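Local coordinates for protein Nab2 (PDB 4LJ0) that binds polyadenosine RNA through tandem CCCH zinc fingers, of which this fragment holds three, probably as a nuclear poly(A)-binding protein, at residues P21-C26 with C37-L42; G29-V34 with F58-G63. All coordinates share one frame; numbering follows the deposited sequence.

Contact 1 (P21-C26 with C37-L42); sequences PTMPPC and CKFTHL. With ZN (zinc ion), chain G; nucleotides of chain E.
Thr40 uses three of its polar groups to hold the run from Met23 to Cys26. Its amide N donates to Pro24 O at 2.9 Å, and its carbonyl O accepts the amide N of Cys26 at 2.8 Å, both with N-H...O angles of 159°. The two bonds flank Pro25, which has no N-H to give, and make a single beta bridge between Pro25 and Thr40. The hydroxyl adds a third bond, OG1 donating to Met23 O at 2.6 Å from well above the carbonyl plane. A chi1 of -55° sets OG1 beside Thr40's own backbone N, and from there hydroxyl and amide reach the successive carbonyls of Met23 and Pro24.

Three side chains of the contact turn a donor atom to one metal. The zinc ion is bound by Cys26 SG at 2.3 Å, Cys37 SG at 2.2 Å and His41 NE2 at 2.1 Å, and Cys32 supplies the fourth ligand, giving the three cysteines and one histidine of a CCCH zinc finger.

Phe39 lies between the bridge and the RNA. Its CD1 side crosses the Pro24 ring, Pro24 CD to Phe39 CD1 4.0 Å, while Pro24 O sits at the ring edge. One face of the phenyl ring packs on the adenine of A2 of chain E in an offset stack, with Phe39 CE2 3.6 Å from C4 of the base.

No regular helix or strand surrounds this bridge: the loop carrying Trp8 lies against Pro21, Thr40 and Leu42.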
loop_
_atom_site.group_PDB
_atom_site.type_symbol
_atom_site.label_atom_id
_atom_site.label_comp_id
_atom_site.label_asym_id
_atom_site.label_seq_id
_atom_site.Cartn_x
_atom_site.Cartn_y
_atom_site.Cartn_z
ATOM N N PRO A 21 -13.668 3.075 -0.019
ATOM C CA PRO A 21 -14.706 2.038 0.036
ATOM C C PRO A 21 -16.042 2.614 0.484
ATOM O O PRO A 21 -16.070 3.555 1.277
ATOM C CB PRO A 21 -14.171 1.063 1.088
ATOM C CG PRO A 21 -12.699 1.220 1.024
ATOM C CD PRO A 21 -12.445 2.665 0.696
ATOM N N THR A 22 -17.136 2.057 -0.022
ATOM C CA THR A 22 -18.463 2.548 0.321
ATOM C C THR A 22 -18.772 2.295 1.792
ATOM O O THR A 22 -19.213 3.193 2.507
ATOM C CB THR A 22 -19.548 1.874 -0.540
ATOM O OG1 THR A 22 -19.179 1.947 -1.922
ATOM C CG2 THR A 22 -20.899 2.551 -0.337
ATOM N N MET A 23 -18.535 1.066 2.243
ATOM C CA MET A 23 -18.883 0.671 3.604
ATOM C C MET A 23 -17.829 1.110 4.610
ATOM O O MET A 23 -16.634 0.989 4.343
ATOM C CB MET A 23 -19.049 -0.845 3.678
ATOM C CG MET A 23 -20.204 -1.356 2.848
ATOM S SD MET A 23 -21.766 -0.683 3.439
ATOM C CE MET A 23 -21.979 -1.633 4.940
ATOM N N PRO A 24 -18.266 1.604 5.782
ATOM C CA PRO A 24 -17.282 2.006 6.791
ATOM C C PRO A 24 -16.437 0.812 7.217
ATOM O O PRO A 24 -16.855 -0.327 7.019
ATOM C CB PRO A 24 -18.140 2.479 7.973
ATOM C CG PRO A 24 -19.537 2.569 7.468
ATOM C CD PRO A 24 -19.643 1.649 6.305
ATOM N N PRO A 25 -15.260 1.066 7.801
ATOM C CA PRO A 25 -14.402 -0.034 8.252
ATOM C C PRO A 25 -15.036 -0.778 9.420
ATOM O O PRO A 25 -15.704 -0.153 10.241
ATOM C CB PRO A 25 -13.124 0.684 8.692
ATOM C CG PRO A 25 -13.579 2.047 9.083
ATOM C CD PRO A 25 -14.707 2.384 8.155
ATOM N N CYS A 26 -14.847 -2.093 9.491
ATOM C CA CYS A 26 -15.397 -2.868 10.596
ATOM C C CYS A 26 -14.601 -2.625 11.870
ATOM O O CYS A 26 -13.384 -2.813 11.887
ATOM C CB CYS A 26 -15.391 -4.362 10.272
ATOM S SG CYS A 26 -16.170 -5.350 11.567
ATOM N N CYS A 37 -21.436 -10.002 8.434
ATOM C CA CYS A 37 -20.863 -8.664 8.571
ATOM C C CYS A 37 -20.333 -8.194 7.221
ATOM O O CYS A 37 -19.459 -8.835 6.640
ATOM C CB CYS A 37 -19.742 -8.645 9.618
ATOM S SG CYS A 37 -19.026 -6.983 9.939
ATOM N N LYS A 38 -20.867 -7.077 6.731
ATOM C CA LYS A 38 -20.499 -6.544 5.420
ATOM C C LYS A 38 -19.817 -5.185 5.530
ATOM O O LYS A 38 -19.728 -4.447 4.549
ATOM C CB LYS A 38 -21.736 -6.406 4.531
ATOM C CG LYS A 38 -22.476 -7.704 4.276
ATOM C CD LYS A 38 -21.655 -8.664 3.441
ATOM C CE LYS A 38 -22.470 -9.885 3.045
ATOM N NZ LYS A 38 -21.747 -10.750 2.070
ATOM N N PHE A 39 -19.353 -4.834 6.722
ATOM C CA PHE A 39 -18.522 -3.652 6.858
ATOM C C PHE A 39 -17.211 -3.956 6.146
ATOM O O PHE A 39 -16.913 -5.117 5.877
ATOM C CB PHE A 39 -18.294 -3.316 8.328
ATOM C CG PHE A 39 -19.506 -2.742 9.011
ATOM C CD1 PHE A 39 -19.872 -1.422 8.803
ATOM C CD2 PHE A 39 -20.273 -3.518 9.860
ATOM C CE1 PHE A 39 -20.985 -0.887 9.433
ATOM C CE2 PHE A 39 -21.387 -2.988 10.494
ATOM C CZ PHE A 39 -21.743 -1.674 10.278
ATOM N N THR A 40 -16.436 -2.931 5.817
ATOM C CA THR A 40 -15.174 -3.154 5.128
ATOM C C THR A 40 -14.160 -3.734 6.097
ATOM O O THR A 40 -13.857 -3.131 7.127
ATOM C CB THR A 40 -14.616 -1.859 4.525
ATOM O OG1 THR A 40 -15.607 -1.265 3.682
ATOM C CG2 THR A 40 -13.358 -2.142 3.700
ATOM N N HIS A 41 -13.640 -4.910 5.764
ATOM C CA HIS A 41 -12.621 -5.543 6.586
ATOM C C HIS A 41 -11.243 -5.294 5.996
ATOM O O HIS A 41 -10.950 -5.733 4.891
ATOM C CB HIS A 41 -12.919 -7.032 6.716
ATOM C CG HIS A 41 -14.224 -7.312 7.389
ATOM N ND1 HIS A 41 -15.373 -7.612 6.692
ATOM C CD2 HIS A 41 -14.572 -7.294 8.697
ATOM C CE1 HIS A 41 -16.367 -7.793 7.544
ATOM N NE2 HIS A 41 -15.907 -7.607 8.767
ATOM N N LEU A 42 -10.402 -4.565 6.723
ATOM C CA LEU A 42 -9.075 -4.229 6.215
ATOM C C LEU A 42 -8.198 -5.467 6.093
ATOM O O LEU A 42 -8.370 -6.446 6.826
ATOM C CB LEU A 42 -8.378 -3.211 7.119
ATOM C CG LEU A 42 -9.115 -1.916 7.464
ATOM C CD1 LEU A 42 -8.110 -0.872 7.943
ATOM C CD2 LEU A 42 -9.924 -1.389 6.307
HETATM ZN ZN ZN G . -16.921 -7.269 10.560
ATOM P P A E 2 -21.120 6.470 12.548
ATOM O OP1 A E 2 -22.117 7.082 13.463
ATOM O OP2 A E 2 -20.137 7.338 11.849
ATOM O "O5'" A E 2 -20.323 5.359 13.364
ATOM C "C5'" A E 2 -20.122 4.059 12.819
ATOM C "C4'" A E 2 -21.313 3.167 13.059
ATOM O "O4'" A E 2 -21.039 1.855 12.493
ATOM C "C3'" A E 2 -21.661 2.934 14.528
ATOM O "O3'" A E 2 -23.074 2.800 14.679
ATOM C "C2'" A E 2 -20.977 1.605 14.830
ATOM O "O2'" A E 2 -21.541 0.884 15.904
ATOM C "C1'" A E 2 -21.143 0.869 13.501
ATOM N N9 A E 2 -20.133 -0.161 13.253
ATOM C C8 A E 2 -18.883 -0.032 12.695
ATOM N N7 A E 2 -18.229 -1.167 12.608
ATOM C C5 A E 2 -19.110 -2.101 13.139
ATOM C C6 A E 2 -19.029 -3.492 13.339
ATOM N N6 A E 2 -17.966 -4.229 13.012
ATOM N N1 A E 2 -20.093 -4.114 13.895
ATOM C C2 A E 2 -21.164 -3.384 14.227
ATOM N N3 A E 2 -21.361 -2.076 14.090
ATOM C C4 A E 2 -20.287 -1.492 13.532
#

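Contact 2 (G29-V34 with F58-G63); sequences GGECKV and FLHEEG. With ZN (zinc ion), chain H; ZN (zinc ion), chain G; nucleotides of chain D.
Glu31 meets His60 through hydrogen bonds to both the imidazole and the backbone. OE1 accepts from His60 ND1 at 3.1 Å, on the syn side of the carboxylate and in the plane of the ring, and also from the amide N of His60, likewise at 3.1 Å but from above the carboxylate plane. The two groups are steeply turned, their planes 75° apart, and OE2 adds just a weak bond to ND1. Glu31 reaches this position with CG between its backbone N and carbonyl carbon (chi1 75°) and a second bend at chi2. OE2 is also paired with Arg65 in a salt bridge. Replacing Glu31 by an alanine is likely to leave His60 ND1 and N without these acceptors and Arg65 without its mate.

Between the backbones there is one bond, Gly30 N to Phe58 O at 2.9 Å. It springs from a type I beta turn, Gly29 to Cys32, whose first residue has backbone angles suited to glycine.

Two CCCH fingers are joined here, through a second-shell carboxylate of one and a zinc ligand of the next. His60 NE2 binds its zinc ion at 2.0 Å, together with Cys46, Cys51 and Cys56, while ND1 faces Glu31; the carboxylate would be expected to polarise the imidazole toward stronger donation to the metal.

Apolar contact is limited to Leu59, whose CD1 rests 3.6 Å from Gly30 C. The CB of Phe58 points away from the 29-34 segment, and one face of its ring stacks over the base of A3 of chain D, Phe58 CZ 3.4 Å from C5.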
loop_
_atom_site.group_PDB
_atom_site.type_symbol
_atom_site.label_atom_id
_atom_site.label_comp_id
_atom_site.label_asym_id
_atom_site.label_seq_id
_atom_site.Cartn_x
_atom_site.Cartn_y
_atom_site.Cartn_z
ATOM N N GLY A 29 -12.279 -5.207 13.686
ATOM C CA GLY A 29 -10.976 -5.486 13.103
ATOM C C GLY A 29 -11.091 -6.247 11.792
ATOM O O GLY A 29 -12.159 -6.751 11.444
ATOM N N GLY A 30 -9.983 -6.335 11.064
ATOM C CA GLY A 30 -9.950 -7.074 9.816
ATOM C C GLY A 30 -10.213 -8.552 10.032
ATOM O O GLY A 30 -10.671 -9.244 9.121
ATOM N N GLU A 31 -9.936 -9.037 11.241
ATOM C CA GLU A 31 -10.082 -10.458 11.549
ATOM C C GLU A 31 -11.500 -10.830 12.002
ATOM O O GLU A 31 -11.732 -11.956 12.447
ATOM C CB GLU A 31 -9.061 -10.885 12.614
ATOM C CG GLU A 31 -9.368 -10.433 14.054
ATOM C CD GLU A 31 -8.954 -9.000 14.351
ATOM O OE1 GLU A 31 -8.590 -8.260 13.410
ATOM O OE2 GLU A 31 -8.990 -8.618 15.541
ATOM N N CYS A 32 -12.429 -9.880 11.893
ATOM C CA CYS A 32 -13.837 -10.089 12.259
ATOM C C CYS A 32 -14.379 -11.383 11.661
ATOM O O CYS A 32 -14.288 -11.588 10.451
ATOM C CB CYS A 32 -14.677 -8.906 11.757
ATOM S SG CYS A 32 -16.493 -9.043 11.953
ATOM N N LYS A 33 -14.929 -12.254 12.508
ATOM C CA LYS A 33 -15.508 -13.522 12.060
ATOM C C LYS A 33 -17.027 -13.544 12.202
ATOM O O LYS A 33 -17.638 -14.608 12.123
ATOM C CB LYS A 33 -14.947 -14.692 12.870
ATOM C CG LYS A 33 -13.440 -14.749 12.961
ATOM C CD LYS A 33 -12.810 -15.021 11.615
ATOM C CE LYS A 33 -11.364 -15.485 11.761
ATOM N NZ LYS A 33 -10.410 -14.353 11.923
ATOM N N VAL A 34 -17.636 -12.386 12.429
ATOM C CA VAL A 34 -19.085 -12.322 12.585
ATOM C C VAL A 34 -19.763 -12.663 11.251
ATOM O O VAL A 34 -19.489 -12.022 10.238
ATOM C CB VAL A 34 -19.538 -10.930 13.071
ATOM C CG1 VAL A 34 -21.063 -10.839 13.123
ATOM C CG2 VAL A 34 -18.946 -10.625 14.449
ATOM N N PHE A 58 -7.863 -2.335 11.723
ATOM C CA PHE A 58 -6.811 -3.039 11.011
ATOM C C PHE A 58 -6.835 -4.538 11.312
ATOM O O PHE A 58 -7.630 -5.006 12.127
ATOM C CB PHE A 58 -5.464 -2.399 11.320
ATOM C CG PHE A 58 -5.324 -1.021 10.738
ATOM C CD1 PHE A 58 -5.709 0.095 11.460
ATOM C CD2 PHE A 58 -4.845 -0.847 9.451
ATOM C CE1 PHE A 58 -5.594 1.363 10.917
ATOM C CE2 PHE A 58 -4.730 0.418 8.902
ATOM C CZ PHE A 58 -5.105 1.524 9.638
ATOM N N LEU A 59 -5.981 -5.283 10.626
ATOM C CA LEU A 59 -5.980 -6.739 10.699
ATOM C C LEU A 59 -5.024 -7.215 11.786
ATOM O O LEU A 59 -3.843 -6.874 11.773
ATOM C CB LEU A 59 -5.567 -7.313 9.341
ATOM C CG LEU A 59 -5.465 -8.832 9.188
ATOM C CD1 LEU A 59 -6.828 -9.484 9.349
ATOM C CD2 LEU A 59 -4.858 -9.181 7.840
ATOM N N HIS A 60 -5.542 -8.005 12.722
ATOM C CA HIS A 60 -4.753 -8.501 13.847
ATOM C C HIS A 60 -4.515 -10.001 13.758
ATOM O O HIS A 60 -5.346 -10.737 13.230
ATOM C CB HIS A 60 -5.467 -8.174 15.159
ATOM C CG HIS A 60 -5.764 -6.718 15.327
ATOM N ND1 HIS A 60 -6.914 -6.130 14.843
ATOM C CD2 HIS A 60 -5.046 -5.725 15.901
ATOM C CE1 HIS A 60 -6.897 -4.841 15.123
ATOM N NE2 HIS A 60 -5.774 -4.568 15.766
ATOM N N GLU A 61 -3.373 -10.441 14.283
ATOM C CA GLU A 61 -3.058 -11.861 14.405
ATOM C C GLU A 61 -3.505 -12.363 15.773
ATOM O O GLU A 61 -3.795 -11.563 16.664
ATOM C CB GLU A 61 -1.553 -12.085 14.257
ATOM C CG GLU A 61 -0.991 -11.666 12.913
ATOM C CD GLU A 61 0.504 -11.902 12.810
ATOM O OE1 GLU A 61 1.151 -12.093 13.862
ATOM O OE2 GLU A 61 1.030 -11.900 11.678
ATOM N N GLU A 62 -3.550 -13.682 15.947
ATOM C CA GLU A 62 -3.925 -14.255 17.234
ATOM C C GLU A 62 -2.890 -13.870 18.287
ATOM O O GLU A 62 -1.695 -14.120 18.123
ATOM C CB GLU A 62 -4.079 -15.779 17.146
ATOM C CG GLU A 62 -2.807 -16.544 16.808
ATOM C CD GLU A 62 -3.046 -18.040 16.683
ATOM O OE1 GLU A 62 -2.205 -18.735 16.072
ATOM O OE2 GLU A 62 -4.077 -18.523 17.200
ATOM N N GLY A 63 -3.359 -13.230 19.354
ATOM C CA GLY A 63 -2.495 -12.823 20.448
ATOM C C GLY A 63 -2.000 -11.392 20.337
ATOM O O GLY A 63 -1.375 -10.879 21.264
HETATM ZN ZN ZN H . -4.983 -2.791 16.095
HETATM ZN ZN ZN G . -16.921 -7.269 10.560
ATOM P P A D 3 -3.023 10.137 12.461
ATOM O OP1 A D 3 -3.676 10.252 13.789
ATOM O OP2 A D 3 -1.560 10.376 12.346
ATOM O "O5'" A D 3 -3.312 8.680 11.879
ATOM C "C5'" A D 3 -4.540 8.011 12.154
ATOM C "C4'" A D 3 -4.408 6.995 13.267
ATOM O "O4'" A D 3 -4.387 5.650 12.705
ATOM C "C3'" A D 3 -3.154 7.116 14.143
ATOM O "O3'" A D 3 -3.485 6.895 15.516
ATOM C "C2'" A D 3 -2.265 5.986 13.633
ATOM O "O2'" A D 3 -1.336 5.494 14.574
ATOM C "C1'" A D 3 -3.300 4.933 13.250
ATOM N N9 A D 3 -2.810 3.945 12.280
ATOM C C8 A D 3 -2.304 4.142 11.018
ATOM N N7 A D 3 -1.924 3.033 10.424
ATOM C C5 A D 3 -2.187 2.038 11.356
ATOM C C6 A D 3 -2.012 0.639 11.345
ATOM N N6 A D 3 -1.506 -0.051 10.321
ATOM N N1 A D 3 -2.378 -0.050 12.446
ATOM C C2 A D 3 -2.890 0.624 13.481
ATOM N N3 A D 3 -3.104 1.930 13.610
ATOM C C4 A D 3 -2.729 2.590 12.501
#

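The segments of the two contacts alternate along the chain, and the contacts lie about 13 Å apart, centre to centre. They share one zinc ion (chain G), three ligands from contact 1 to one from contact 2, with His41 CD2 packed 3.5 Å from Cys32 CB. Contact 1 joins the approach to the middle finger, and its first ligand, to the finger's closing residues, whereas contact 2 fastens that finger to the last one, next to a second zinc ion. A further bridge runs through apolar side chains, Leu42 CD1 lying 3.6 Å from Phe58 CD2. Each contact also carries a phenylalanine, Phe39 or Phe58, that stacks on an adenine, the two bases belonging to different RNA chains.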